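Local structure of aminotransferase, class V family protein (Trichomonas vaginalis, 5F8V) at residues F258-E263 with A268-L273; R60-V65 with N181-P186; M36-V41 with K46-E51; L80-I85 with I175-S180. The protein probably catalyses the pyridoxal-phosphate-dependent transamination between O-phospho-L-serine and 2-oxoglutarate, which forms 3-phosphooxypyruvate and glutamate on the serine biosynthesis pathway. One frame throughout, in Å; residues are numbered along the deposited sequence.

Interaction 1: residues F258-E263 with A268-L273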
loop_
_atom_site.group_PDB
_atom_site.type_symbol
_atom_site.label_atom_id
_atom_site.label_comp_id
_atom_site.label_asym_id
_atom_site.label_seq_id
_atom_site.Cartn_x
_atom_site.Cartn_y
_atom_site.Cartn_z
ATOM N N PHE A 258 -7.071 1.265 16.986
ATOM C CA PHE A 258 -6.424 0.690 18.182
ATOM C C PHE A 258 -6.934 1.375 19.462
ATOM O O PHE A 258 -7.297 0.710 20.434
ATOM C CB PHE A 258 -4.889 0.777 18.114
ATOM C CG PHE A 258 -4.257 0.048 16.942
ATOM C CD1 PHE A 258 -4.910 -0.983 16.253
ATOM C CD2 PHE A 258 -2.972 0.388 16.540
ATOM C CE1 PHE A 258 -4.294 -1.622 15.179
ATOM C CE2 PHE A 258 -2.359 -0.251 15.473
ATOM C CZ PHE A 258 -3.022 -1.253 14.788
ATOM N N LYS A 259 -6.993 2.701 19.431
ATOM C CA LYS A 259 -7.539 3.477 20.547
ATOM C C LYS A 259 -8.988 3.065 20.806
ATOM O O LYS A 259 -9.374 2.805 21.938
ATOM C CB LYS A 259 -7.495 4.981 20.255
ATOM C CG LYS A 259 -6.112 5.588 20.087
ATOM C CD LYS A 259 -6.216 6.962 19.434
ATOM C CE LYS A 259 -4.858 7.573 19.174
ATOM N NZ LYS A 259 -4.937 8.781 18.305
ATOM N N TRP A 260 -9.788 2.997 19.748
ATOM C CA TRP A 260 -11.181 2.580 19.894
ATOM C C TRP A 260 -11.318 1.201 20.558
ATOM O O TRP A 260 -12.178 1.027 21.407
ATOM C CB TRP A 260 -11.917 2.628 18.555
ATOM C CG TRP A 260 -13.301 2.097 18.610
ATOM C CD1 TRP A 260 -14.441 2.778 18.946
ATOM C CD2 TRP A 260 -13.706 0.770 18.303
ATOM N NE1 TRP A 260 -15.529 1.945 18.868
ATOM C CE2 TRP A 260 -15.104 0.706 18.472
ATOM C CE3 TRP A 260 -13.019 -0.381 17.904
ATOM C CZ2 TRP A 260 -15.828 -0.465 18.263
ATOM C CZ3 TRP A 260 -13.750 -1.557 17.690
ATOM C CH2 TRP A 260 -15.133 -1.583 17.868
ATOM N N ILE A 261 -10.464 0.252 20.188
ATOM C CA ILE A 261 -10.458 -1.074 20.811
ATOM C C ILE A 261 -10.121 -0.981 22.301
ATOM O O ILE A 261 -10.742 -1.660 23.117
ATOM C CB ILE A 261 -9.471 -2.046 20.122
ATOM C CG1 ILE A 261 -9.924 -2.356 18.689
ATOM C CG2 ILE A 261 -9.355 -3.356 20.905
ATOM C CD1 ILE A 261 -8.895 -3.085 17.853
ATOM N N GLU A 262 -9.135 -0.154 22.644
ATOM C CA GLU A 262 -8.777 0.051 24.058
ATOM C C GLU A 262 -9.944 0.645 24.843
ATOM O O GLU A 262 -10.222 0.209 25.967
ATOM C CB GLU A 262 -7.528 0.920 24.203
ATOM C CG GLU A 262 -6.266 0.217 23.746
ATOM C CD GLU A 262 -5.017 1.063 23.915
ATOM O OE1 GLU A 262 -5.007 2.235 23.483
ATOM O OE2 GLU A 262 -4.024 0.540 24.463
ATOM N N GLU A 263 -10.641 1.606 24.234
ATOM C CA GLU A 263 -11.810 2.254 24.850
ATOM C C GLU A 263 -12.921 1.250 25.180
ATOM O O GLU A 263 -13.618 1.406 26.189
ATOM C CB GLU A 263 -12.367 3.376 23.947
ATOM C CG GLU A 263 -11.467 4.605 23.846
ATOM C CD GLU A 263 -11.795 5.542 22.687
ATOM O OE1 GLU A 263 -12.916 5.504 22.133
ATOM O OE2 GLU A 263 -10.914 6.350 22.332
ATOM N N ALA A 268 -9.741 -9.068 24.936
ATOM C CA ALA A 268 -10.600 -10.036 25.623
ATOM C C ALA A 268 -12.066 -9.598 25.557
ATOM O O ALA A 268 -12.963 -10.430 25.393
ATOM C CB ALA A 268 -10.150 -10.228 27.071
ATOM N N ALA A 269 -12.302 -8.292 25.664
ATOM C CA ALA A 269 -13.635 -7.727 25.454
ATOM C C ALA A 269 -14.118 -7.903 24.009
ATOM O O ALA A 269 -15.301 -8.166 23.800
ATOM C CB ALA A 269 -13.665 -6.257 25.841
ATOM N N MET A 270 -13.218 -7.744 23.031
ATOM C CA MET A 270 -13.558 -7.979 21.623
ATOM C C MET A 270 -13.976 -9.437 21.416
ATOM O O MET A 270 -14.968 -9.722 20.750
ATOM C CB MET A 270 -12.391 -7.663 20.668
ATOM C CG MET A 270 -11.975 -6.198 20.475
ATOM S SD MET A 270 -13.202 -4.907 20.120
ATOM C CE MET A 270 -14.558 -5.751 19.307
ATOM N N ASP A 271 -13.209 -10.352 21.998
ATOM C CA ASP A 271 -13.508 -11.771 21.906
ATOM C C ASP A 271 -14.906 -12.091 22.450
ATOM O O ASP A 271 -15.648 -12.836 21.820
ATOM C CB ASP A 271 -12.435 -12.592 22.624
ATOM C CG ASP A 271 -12.580 -14.077 22.388
ATOM O OD1 ASP A 271 -12.864 -14.489 21.242
ATOM O OD2 ASP A 271 -12.403 -14.838 23.358
ATOM N N ALA A 272 -15.265 -11.510 23.595
ATOM C CA ALA A 272 -16.602 -11.709 24.189
ATOM C C ALA A 272 -17.721 -11.117 23.325
ATOM O O ALA A 272 -18.760 -11.754 23.137
ATOM C CB ALA A 272 -16.665 -11.135 25.607
ATOM N N LEU A 273 -17.516 -9.913 22.798
ATOM C CA LEU A 273 -18.538 -9.274 21.951
ATOM C C LEU A 273 -18.707 -9.993 20.610
ATOM O O LEU A 273 -19.822 -10.165 20.129
ATOM C CB LEU A 273 -18.217 -7.799 21.716
ATOM C CG LEU A 273 -18.259 -6.913 22.970
ATOM C CD1 LEU A 273 -17.779 -5.514 22.614
ATOM C CD2 LEU A 273 -19.648 -6.875 23.604
#
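The six-membered ring of W260 meets the thioether of M270 in a Met-aromatic contact: SD of M270 lies 5.1 Å from the centroid of that ring and 50° off its normal, an oblique approach. The atom of the indole nearest the sulfur is CZ3, with M270 SD 4.2 Å away. The indole also packs on P17 and on C20 of helix 18-26, while NE1 makes a weak hydrogen bond to E19. The contact joins two consecutive helices, 248-263 and 267-286, across the short connection between them, and it is closest in backbone at I261 and M270, whose CA atoms are 7.6 Å apart. One methionine serves both partners: chi1 (-70°) sets CG of M270 against I261, and the bend at chi2 (-49°) turns SD toward the indole. W260 leans across to meet it, the far end of its ring coming nearer the second helix than its CB does. Each of the two partners crosses M270 at about a right angle. All three side chains are buried, and the interface between the two segments is small, 115 Å² in all with both sides summed. Beside the sulfur contact along the methionine, the branch methyl CG2 of I261 lies 3.9 Å from CG of M270.

Interaction 2: residues R60-V65 with N181-P186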
loop_
_atom_site.group_PDB
_atom_site.type_symbol
_atom_site.label_atom_id
_atom_site.label_comp_id
_atom_site.label_asym_id
_atom_site.label_seq_id
_atom_site.Cartn_x
_atom_site.Cartn_y
_atom_site.Cartn_z
ATOM N N ARG A 60 1.465 -2.931 20.406
ATOM C CA ARG A 60 2.202 -3.782 21.337
ATOM C C ARG A 60 1.450 -3.944 22.650
ATOM O O ARG A 60 1.378 -5.052 23.173
ATOM C CB ARG A 60 3.638 -3.265 21.585
ATOM C CG ARG A 60 4.446 -4.155 22.522
ATOM C CD ARG A 60 5.876 -3.675 22.735
ATOM N NE ARG A 60 6.656 -3.602 21.507
ATOM C CZ ARG A 60 7.139 -4.642 20.827
ATOM N NH1 ARG A 60 6.932 -5.896 21.220
ATOM N NH2 ARG A 60 7.847 -4.426 19.728
ATOM N N THR A 61 0.882 -2.848 23.163
ATOM C CA THR A 61 0.114 -2.870 24.410
ATOM C C THR A 61 -1.146 -3.723 24.254
ATOM O O THR A 61 -1.368 -4.632 25.046
ATOM C CB THR A 61 -0.257 -1.445 24.884
ATOM O OG1 THR A 61 0.927 -0.761 25.307
ATOM C CG2 THR A 61 -1.235 -1.473 26.046
ATOM N N LEU A 62 -1.953 -3.422 23.236
ATOM C CA LEU A 62 -3.179 -4.169 22.946
ATOM C C LEU A 62 -2.969 -5.676 22.937
ATOM O O LEU A 62 -3.713 -6.413 23.568
ATOM C CB LEU A 62 -3.741 -3.778 21.573
ATOM C CG LEU A 62 -4.704 -2.604 21.469
ATOM C CD1 LEU A 62 -5.035 -2.403 19.996
ATOM C CD2 LEU A 62 -5.965 -2.860 22.286
ATOM N N LEU A 63 -1.950 -6.116 22.209
ATOM C CA LEU A 63 -1.647 -7.548 22.071
ATOM C C LEU A 63 -0.707 -8.121 23.129
ATOM O O LEU A 63 -0.577 -9.334 23.218
ATOM C CB LEU A 63 -1.033 -7.819 20.701
ATOM C CG LEU A 63 -1.978 -8.024 19.527
ATOM C CD1 LEU A 63 -1.185 -7.873 18.236
ATOM C CD2 LEU A 63 -2.647 -9.388 19.593
ATOM N N GLN A 64 -0.052 -7.261 23.909
ATOM C CA GLN A 64 1.048 -7.670 24.789
ATOM C C GLN A 64 2.066 -8.476 23.995
ATOM O O GLN A 64 2.432 -9.592 24.364
ATOM C CB GLN A 64 0.535 -8.432 26.022
ATOM C CG GLN A 64 -0.313 -7.583 26.960
ATOM C CD GLN A 64 0.495 -6.485 27.635
ATOM O OE1 GLN A 64 1.151 -6.724 28.654
ATOM N NE2 GLN A 64 0.453 -5.272 27.072
ATOM N N VAL A 65 2.513 -7.888 22.888
ATOM C CA VAL A 65 3.527 -8.503 22.057
ATOM C C VAL A 65 4.832 -8.487 22.869
ATOM O O VAL A 65 5.285 -7.419 23.255
ATOM C CB VAL A 65 3.738 -7.755 20.716
ATOM C CG1 VAL A 65 4.791 -8.467 19.883
ATOM C CG2 VAL A 65 2.423 -7.619 19.936
ATOM N N ASN A 181 -8.993 -12.217 11.385
ATOM C CA ASN A 181 -9.301 -12.229 12.828
ATOM C C ASN A 181 -8.307 -11.476 13.734
ATOM O O ASN A 181 -8.333 -11.635 14.963
ATOM C CB ASN A 181 -9.564 -13.673 13.314
ATOM C CG ASN A 181 -8.292 -14.469 13.585
ATOM O OD1 ASN A 181 -7.192 -14.064 13.232
ATOM N ND2 ASN A 181 -8.452 -15.624 14.217
ATOM N N PHE A 182 -7.472 -10.629 13.133
ATOM C CA PHE A 182 -6.438 -9.906 13.874
ATOM C C PHE A 182 -7.096 -8.893 14.777
ATOM O O PHE A 182 -7.927 -8.110 14.313
ATOM C CB PHE A 182 -5.488 -9.176 12.920
ATOM C CG PHE A 182 -4.228 -8.680 13.568
ATOM C CD1 PHE A 182 -3.893 -7.327 13.535
ATOM C CD2 PHE A 182 -3.354 -9.569 14.176
ATOM C CE1 PHE A 182 -2.716 -6.870 14.121
ATOM C CE2 PHE A 182 -2.179 -9.123 14.763
ATOM C CZ PHE A 182 -1.858 -7.774 14.735
ATOM N N LEU A 183 -6.725 -8.921 16.054
ATOM C CA LEU A 183 -7.282 -8.038 17.101
ATOM C C LEU A 183 -8.778 -8.284 17.384
ATOM O O LEU A 183 -9.478 -7.402 17.888
ATOM C CB LEU A 183 -7.002 -6.556 16.797
ATOM C CG LEU A 183 -5.536 -6.216 16.498
ATOM C CD1 LEU A 183 -5.434 -4.868 15.814
ATOM C CD2 LEU A 183 -4.699 -6.243 17.777
ATOM N N SER A 184 -9.246 -9.496 17.078
ATOM C CA SER A 184 -10.588 -9.934 17.449
ATOM C C SER A 184 -10.548 -10.719 18.752
ATOM O O SER A 184 -11.598 -11.039 19.298
ATOM C CB SER A 184 -11.196 -10.787 16.336
ATOM O OG SER A 184 -10.607 -12.073 16.290
ATOM N N ARG A 185 -9.338 -11.041 19.228
ATOM C CA ARG A 185 -9.136 -11.759 20.482
ATOM C C ARG A 185 -7.666 -11.697 20.935
ATOM O O ARG A 185 -6.785 -11.350 20.141
ATOM C CB ARG A 185 -9.562 -13.221 20.332
ATOM C CG ARG A 185 -8.901 -13.939 19.172
ATOM C CD ARG A 185 -9.366 -15.377 19.125
ATOM N NE ARG A 185 -8.685 -16.141 18.086
ATOM C CZ ARG A 185 -9.100 -17.321 17.613
ATOM N NH1 ARG A 185 -10.200 -17.913 18.088
ATOM N NH2 ARG A 185 -8.402 -17.926 16.661
ATOM N N PRO A 186 -7.390 -12.054 22.204
ATOM C CA PRO A 186 -5.991 -12.084 22.641
ATOM C C PRO A 186 -5.176 -13.173 21.952
ATOM O O PRO A 186 -5.740 -14.163 21.484
ATOM C CB PRO A 186 -6.093 -12.383 24.149
ATOM C CG PRO A 186 -7.491 -12.013 24.522
ATOM C CD PRO A 186 -8.300 -12.380 23.315
#
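L63 is the side chain round which this contact is built: it crosses both F182 and L183 at about a right angle. Methyl CD1 of L63 reaches the far end of the phenyl ring, 3.6 Å from CZ of F182, approaching the ring obliquely. CD2 of L183 sits against CG of L63 at 3.7 Å and lies near its CD1 as well, so CD1 touches both partners. The same L183 methyl also lies 4.2 Å above the plane of the F182 ring, offset toward its rim, so the neighbouring residues F182 and L183 form one apolar surface against the helix end. A chi1 of -166° swings the F182 ring out toward L63. L62 adds a looser touch, CD1 to L183 CD2 at 4.4 Å.

Both backbones turn sharply here. A Schellman motif with Q64 at C-prime ends helix 46-63, V65 N bonding to R60 O, and the amide NE2 of Q64 gives T61 O a second donor at 2.8 Å, in the carbonyl plane. In the other segment, N181 to S184 make a type II turn whose N181 O accepts both N and OG of S184 from the same face.

L62 and L183 pack on F258, and L62 also on I261, of helix 248-263; L63 and L183 touch L267 of helix 267-286; L63 and F182 rest on I213, and F182 on V211, of strand 209-215.

Interaction 3: residues M36-V41 with K46-E51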
loop_
_atom_site.group_PDB
_atom_site.type_symbol
_atom_site.label_atom_id
_atom_site.label_comp_id
_atom_site.label_asym_id
_atom_site.label_seq_id
_atom_site.Cartn_x
_atom_site.Cartn_y
_atom_site.Cartn_z
ATOM N N MET A 36 -1.812 21.299 8.861
ATOM C CA MET A 36 -1.921 20.426 7.690
ATOM C C MET A 36 -2.610 19.108 8.024
ATOM O O MET A 36 -2.687 18.704 9.183
ATOM C CB MET A 36 -0.537 20.177 7.074
ATOM C CG MET A 36 0.581 19.955 8.075
ATOM S SD MET A 36 2.225 20.245 7.391
ATOM C CE MET A 36 3.202 20.080 8.877
ATOM N N SER A 37 -3.124 18.466 6.980
ATOM C CA SER A 37 -3.708 17.136 7.072
ATOM C C SER A 37 -2.615 16.153 7.457
ATOM O O SER A 37 -1.437 16.397 7.181
ATOM C CB SER A 37 -4.301 16.729 5.716
ATOM O OG SER A 37 -4.964 15.471 5.783
ATOM N N VAL A 38 -2.994 15.039 8.079
ATOM C CA VAL A 38 -2.063 13.922 8.261
ATOM C C VAL A 38 -1.549 13.432 6.900
ATOM O O VAL A 38 -0.414 12.979 6.800
ATOM C CB VAL A 38 -2.674 12.752 9.084
ATOM C CG1 VAL A 38 -3.733 11.995 8.295
ATOM C CG2 VAL A 38 -1.584 11.804 9.559
ATOM N N ILE A 39 -2.383 13.560 5.865
ATOM C CA ILE A 39 -2.022 13.214 4.477
ATOM C C ILE A 39 -0.874 14.075 3.894
ATOM O O ILE A 39 -0.164 13.619 2.997
ATOM C CB ILE A 39 -3.271 13.287 3.549
ATOM C CG1 ILE A 39 -4.307 12.222 3.948
ATOM C CG2 ILE A 39 -2.906 13.093 2.075
ATOM C CD1 ILE A 39 -5.649 12.369 3.255
ATOM N N GLU A 40 -0.683 15.301 4.391
ATOM C CA GLU A 40 0.291 16.239 3.809
ATOM C C GLU A 40 1.605 16.351 4.586
ATOM O O GLU A 40 2.469 17.162 4.238
ATOM C CB GLU A 40 -0.326 17.638 3.687
ATOM C CG GLU A 40 -1.622 17.715 2.895
ATOM C CD GLU A 40 -2.382 19.000 3.179
ATOM O OE1 GLU A 40 -2.726 19.235 4.358
ATOM O OE2 GLU A 40 -2.643 19.769 2.234
ATOM N N VAL A 41 1.763 15.517 5.606
ATOM C CA VAL A 41 2.851 15.638 6.567
ATOM C C VAL A 41 4.035 14.781 6.116
ATOM O O VAL A 41 3.846 13.656 5.667
ATOM C CB VAL A 41 2.338 15.226 7.970
ATOM C CG1 VAL A 41 3.476 14.953 8.928
ATOM C CG2 VAL A 41 1.428 16.314 8.527
ATOM N N LYS A 46 8.807 15.589 12.629
ATOM C CA LYS A 46 8.645 15.227 14.042
ATOM C C LYS A 46 7.258 14.647 14.325
ATOM O O LYS A 46 7.130 13.626 15.006
ATOM C CB LYS A 46 8.895 16.442 14.950
ATOM C CG LYS A 46 9.307 16.054 16.361
ATOM C CD LYS A 46 8.838 17.032 17.433
ATOM C CE LYS A 46 9.028 16.404 18.811
ATOM N NZ LYS A 46 8.665 17.304 19.935
ATOM N N HIS A 47 6.232 15.292 13.782
ATOM C CA HIS A 47 4.849 14.865 13.996
ATOM C C HIS A 47 4.568 13.441 13.527
ATOM O O HIS A 47 3.953 12.675 14.262
ATOM C CB HIS A 47 3.869 15.824 13.325
ATOM C CG HIS A 47 3.899 17.204 13.898
ATOM N ND1 HIS A 47 4.402 18.284 13.206
ATOM C CD2 HIS A 47 3.515 17.676 15.106
ATOM C CE1 HIS A 47 4.313 19.366 13.959
ATOM N NE2 HIS A 47 3.777 19.023 15.117
ATOM N N TRP A 48 5.011 13.083 12.321
ATOM C CA TRP A 48 4.750 11.729 11.824
ATOM C C TRP A 48 5.507 10.654 12.618
ATOM O O TRP A 48 4.930 9.634 12.994
ATOM C CB TRP A 48 5.027 11.540 10.318
ATOM C CG TRP A 48 4.733 10.115 10.011
ATOM C CD1 TRP A 48 5.631 9.116 9.750
ATOM C CD2 TRP A 48 3.460 9.490 10.125
ATOM N NE1 TRP A 48 4.981 7.913 9.632
ATOM C CE2 TRP A 48 3.645 8.112 9.864
ATOM C CE3 TRP A 48 2.166 9.964 10.402
ATOM C CZ2 TRP A 48 2.581 7.207 9.849
ATOM C CZ3 TRP A 48 1.110 9.063 10.395
ATOM C CH2 TRP A 48 1.329 7.698 10.120
ATOM N N MET A 49 6.793 10.882 12.863
ATOM C CA MET A 49 7.590 9.927 13.631
ATOM C C MET A 49 7.028 9.620 15.028
ATOM O O MET A 49 7.178 8.507 15.510
ATOM C CB MET A 49 9.053 10.377 13.694
ATOM C CG MET A 49 9.770 10.164 12.365
ATOM S SD MET A 49 11.412 10.897 12.309
ATOM C CE MET A 49 12.348 9.818 13.388
ATOM N N GLU A 50 6.380 10.595 15.661
ATOM C CA GLU A 50 5.649 10.361 16.916
ATOM C C GLU A 50 4.404 9.488 16.719
ATOM O O GLU A 50 4.163 8.569 17.503
ATOM C CB GLU A 50 5.232 11.687 17.558
ATOM C CG GLU A 50 6.368 12.460 18.197
ATOM C CD GLU A 50 5.890 13.721 18.904
ATOM O OE1 GLU A 50 5.148 14.520 18.287
ATOM O OE2 GLU A 50 6.258 13.919 20.083
ATOM N N GLU A 51 3.615 9.786 15.684
ATOM C CA GLU A 51 2.385 9.032 15.404
ATOM C C GLU A 51 2.676 7.556 15.159
ATOM O O GLU A 51 1.997 6.687 15.699
ATOM C CB GLU A 51 1.646 9.621 14.194
ATOM C CG GLU A 51 0.363 8.891 13.771
ATOM C CD GLU A 51 -0.775 8.969 14.782
ATOM O OE1 GLU A 51 -0.706 9.744 15.754
ATOM O OE2 GLU A 51 -1.774 8.255 14.592
#
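Helix 46-63 starts directly after the loop that follows helix 18-26, and its first turn packs back on that loop through V38, V41 and W48. Methyl CG1 of V41 sits 4.0 Å from CB of W48, close to where the chains run nearest, with 6.8 Å between the CA atoms of the two residues; H47 CB grazes the same methyl at 4.5 Å. Further out, CG2 of V38 meets the indole of W48 at CZ3, 3.9 Å away and oblique to the ring. W48 reaches it by holding CG anti to the backbone N (chi1 179°).

The loop is kept in shape by its own polar groups. E40 OE1 takes the N-H of S37 at 2.8 Å, and S37 OG accepts from I39 N in an ST turn. E40 also makes a salt bridge from OE1 to R5 of the second subunit and a hydrogen bond from OE2 to V16 N of the same subunit; gripped in this way, its buried carboxylate probably stays ionised.

Between loop and helix, by contrast, the chemistry is carbon packing alone: valine methyls lie on the tryptophan side chain, whose one polar group, the indole N-H, is satisfied by Q52 within its own helix.

Interaction 4: residues L80-I85 with I175-S180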
loop_
_atom_site.group_PDB
_atom_site.type_symbol
_atom_site.label_atom_id
_atom_site.label_comp_id
_atom_site.label_asym_id
_atom_site.label_seq_id
_atom_site.Cartn_x
_atom_site.Cartn_y
_atom_site.Cartn_z
ATOM N N LEU A 80 0.827 -9.991 -0.938
ATOM C CA LEU A 80 2.248 -9.655 -1.049
ATOM C C LEU A 80 3.076 -10.347 0.042
ATOM O O LEU A 80 4.206 -10.781 -0.220
ATOM C CB LEU A 80 2.458 -8.128 -1.001
ATOM C CG LEU A 80 3.870 -7.635 -1.364
ATOM C CD1 LEU A 80 4.247 -8.011 -2.795
ATOM C CD2 LEU A 80 3.993 -6.131 -1.163
ATOM N N GLN A 81 2.516 -10.474 1.251
ATOM C CA GLN A 81 3.224 -11.163 2.335
ATOM C C GLN A 81 3.314 -12.679 2.085
ATOM O O GLN A 81 4.291 -13.297 2.502
ATOM C CB GLN A 81 2.624 -10.877 3.722
ATOM C CG GLN A 81 2.285 -9.418 4.038
ATOM C CD GLN A 81 3.319 -8.419 3.552
ATOM O OE1 GLN A 81 4.523 -8.619 3.727
ATOM N NE2 GLN A 81 2.853 -7.329 2.944
ATOM N N PHE A 82 2.351 -13.267 1.374
ATOM C CA PHE A 82 2.493 -14.678 0.926
ATOM C C PHE A 82 3.807 -14.896 0.157
ATOM O O PHE A 82 4.439 -15.939 0.285
ATOM C CB PHE A 82 1.355 -15.150 -0.000
ATOM C CG PHE A 82 -0.036 -15.080 0.580
ATOM C CD1 PHE A 82 -0.285 -14.888 1.944
ATOM C CD2 PHE A 82 -1.131 -15.268 -0.274
ATOM C CE1 PHE A 82 -1.581 -14.844 2.425
ATOM C CE2 PHE A 82 -2.424 -15.231 0.213
ATOM C CZ PHE A 82 -2.649 -15.019 1.563
ATOM N N SER A 83 4.189 -13.919 -0.659
ATOM C CA SER A 83 5.449 -13.967 -1.393
ATOM C C SER A 83 6.643 -13.725 -0.472
ATOM O O SER A 83 7.632 -14.460 -0.531
ATOM C CB SER A 83 5.453 -12.930 -2.501
ATOM O OG SER A 83 4.301 -13.040 -3.308
ATOM N N ALA A 84 6.536 -12.716 0.386
ATOM C CA ALA A 84 7.642 -12.315 1.255
ATOM C C ALA A 84 8.001 -13.362 2.305
ATOM O O ALA A 84 9.165 -13.483 2.671
ATOM C CB ALA A 84 7.353 -10.968 1.912
ATOM N N ILE A 85 7.018 -14.133 2.772
ATOM C CA ILE A 85 7.257 -15.131 3.820
ATOM C C ILE A 85 8.394 -16.115 3.453
ATOM O O ILE A 85 9.377 -16.211 4.200
ATOM C CB ILE A 85 5.949 -15.875 4.240
ATOM C CG1 ILE A 85 4.981 -14.938 5.000
ATOM C CG2 ILE A 85 6.248 -17.123 5.069
ATOM C CD1 ILE A 85 5.487 -14.323 6.294
ATOM N N ILE A 175 3.879 -19.691 11.240
ATOM C CA ILE A 175 3.652 -18.469 10.481
ATOM C C ILE A 175 2.157 -18.415 10.191
ATOM O O ILE A 175 1.637 -19.288 9.494
ATOM C CB ILE A 175 4.473 -18.423 9.182
ATOM C CG1 ILE A 175 5.969 -18.439 9.537
ATOM C CG2 ILE A 175 4.099 -17.179 8.384
ATOM C CD1 ILE A 175 6.918 -18.199 8.395
ATOM N N ILE A 176 1.488 -17.391 10.724
ATOM C CA ILE A 176 0.043 -17.382 10.825
ATOM C C ILE A 176 -0.571 -16.203 10.058
ATOM O O ILE A 176 -0.255 -15.034 10.331
ATOM C CB ILE A 176 -0.431 -17.346 12.303
ATOM C CG1 ILE A 176 0.412 -18.296 13.173
ATOM C CG2 ILE A 176 -1.910 -17.679 12.388
ATOM C CD1 ILE A 176 -0.075 -18.476 14.594
ATOM N N ASP A 177 -1.445 -16.515 9.102
ATOM C CA ASP A 177 -2.268 -15.479 8.450
ATOM C C ASP A 177 -3.479 -15.218 9.329
ATOM O O ASP A 177 -4.398 -16.049 9.406
ATOM C CB ASP A 177 -2.695 -15.905 7.043
ATOM C CG ASP A 177 -3.492 -14.821 6.294
ATOM O OD1 ASP A 177 -3.700 -13.704 6.808
ATOM O OD2 ASP A 177 -3.910 -15.103 5.165
ATOM N N MET A 178 -3.466 -14.058 9.989
ATOM C CA MET A 178 -4.562 -13.614 10.829
ATOM C C MET A 178 -5.299 -12.437 10.207
ATOM O O MET A 178 -5.850 -11.582 10.924
ATOM C CB MET A 178 -4.005 -13.219 12.188
ATOM C CG MET A 178 -3.445 -14.399 12.966
ATOM S SD MET A 178 -3.052 -13.847 14.632
ATOM C CE MET A 178 -2.899 -15.416 15.494
ATOM N N SER A 179 -5.330 -12.390 8.879
ATOM C CA SER A 179 -5.903 -11.225 8.186
ATOM C C SER A 179 -7.332 -10.945 8.645
ATOM O O SER A 179 -7.651 -9.818 9.043
ATOM C CB SER A 179 -5.809 -11.397 6.675
ATOM O OG SER A 179 -4.469 -11.186 6.248
ATOM N N SER A 180 -8.157 -11.980 8.696
ATOM C CA SER A 180 -9.577 -11.814 9.015
ATOM C C SER A 180 -9.956 -11.978 10.493
ATOM O O SER A 180 -11.139 -11.891 10.823
ATOM C CB SER A 180 -10.401 -12.772 8.153
ATOM O OG SER A 180 -9.949 -14.102 8.319
#
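Two kinds of contact join helix 78-89 to strand 174-177, one apolar and one between an aromatic edge and a carboxylate. In the apolar one, I85 and I175 slide past each other in opposite directions: CG2 of I85 lies 3.6 Å from CD1 of I175, while CD1 of I85 lies 3.8 Å from CG2 of I175. Each isoleucine thus offers both its methyls.

The second is made by F82 and D177. OD2 of D177 approaches the ring of F82 at its edge and in its plane, 3.6 Å from CE1, with CZ only slightly farther; the ring and carboxylate planes stand 68° apart. The extended chi1 of D177 (-177°) points the acid at the helix.

Hydrogen bonds within 175-180 fix the other carboxylate oxygen. OD1 of D177 receives S179 N in an Asx turn, 37° out of the carboxylate plane, and on its syn lone pair it pairs with S179 OG at 2.7 Å. S179 OG is held in turn by C199 N.

This is the helix-on-sheet packing of the cofactor domain, and D177 OD2 lies close to N1 of the pyridoxal phosphate carried by the modified lysine at position 202, as with the aspartate of fold-type I aminotransferases. With OD1 gripped twice and OD2 set against the positive rim of a phenyl ring, the arrangement is consistent with a carboxylate held in a fixed orientation near the pyridine nitrogen.

Overall arrangement
All four contacts are buried, but their depth differs: the centre of interaction 4 lies about 9 Å from the centre of the chain, that of interaction 2 about 12 Å, of interaction 1 about 16 Å and of interaction 3 about 27 Å. Interactions 2 and 3 use opposite ends of helix 46-63, with centres about 25 Å apart. Interactions 1 and 2 touch, L62 against E262 and I261, and L183 against F258. Segments 175-180 and 181-186 are consecutive, which carries the chain from the cofactor side in interaction 4 to the helix layer in interaction 2. Interactions 1 to 3 are apolar across the segments, with a sulfur in interaction 1 alone, whereas interaction 4 adds a carboxylate; interactions 3 and 4 also touch the second subunit.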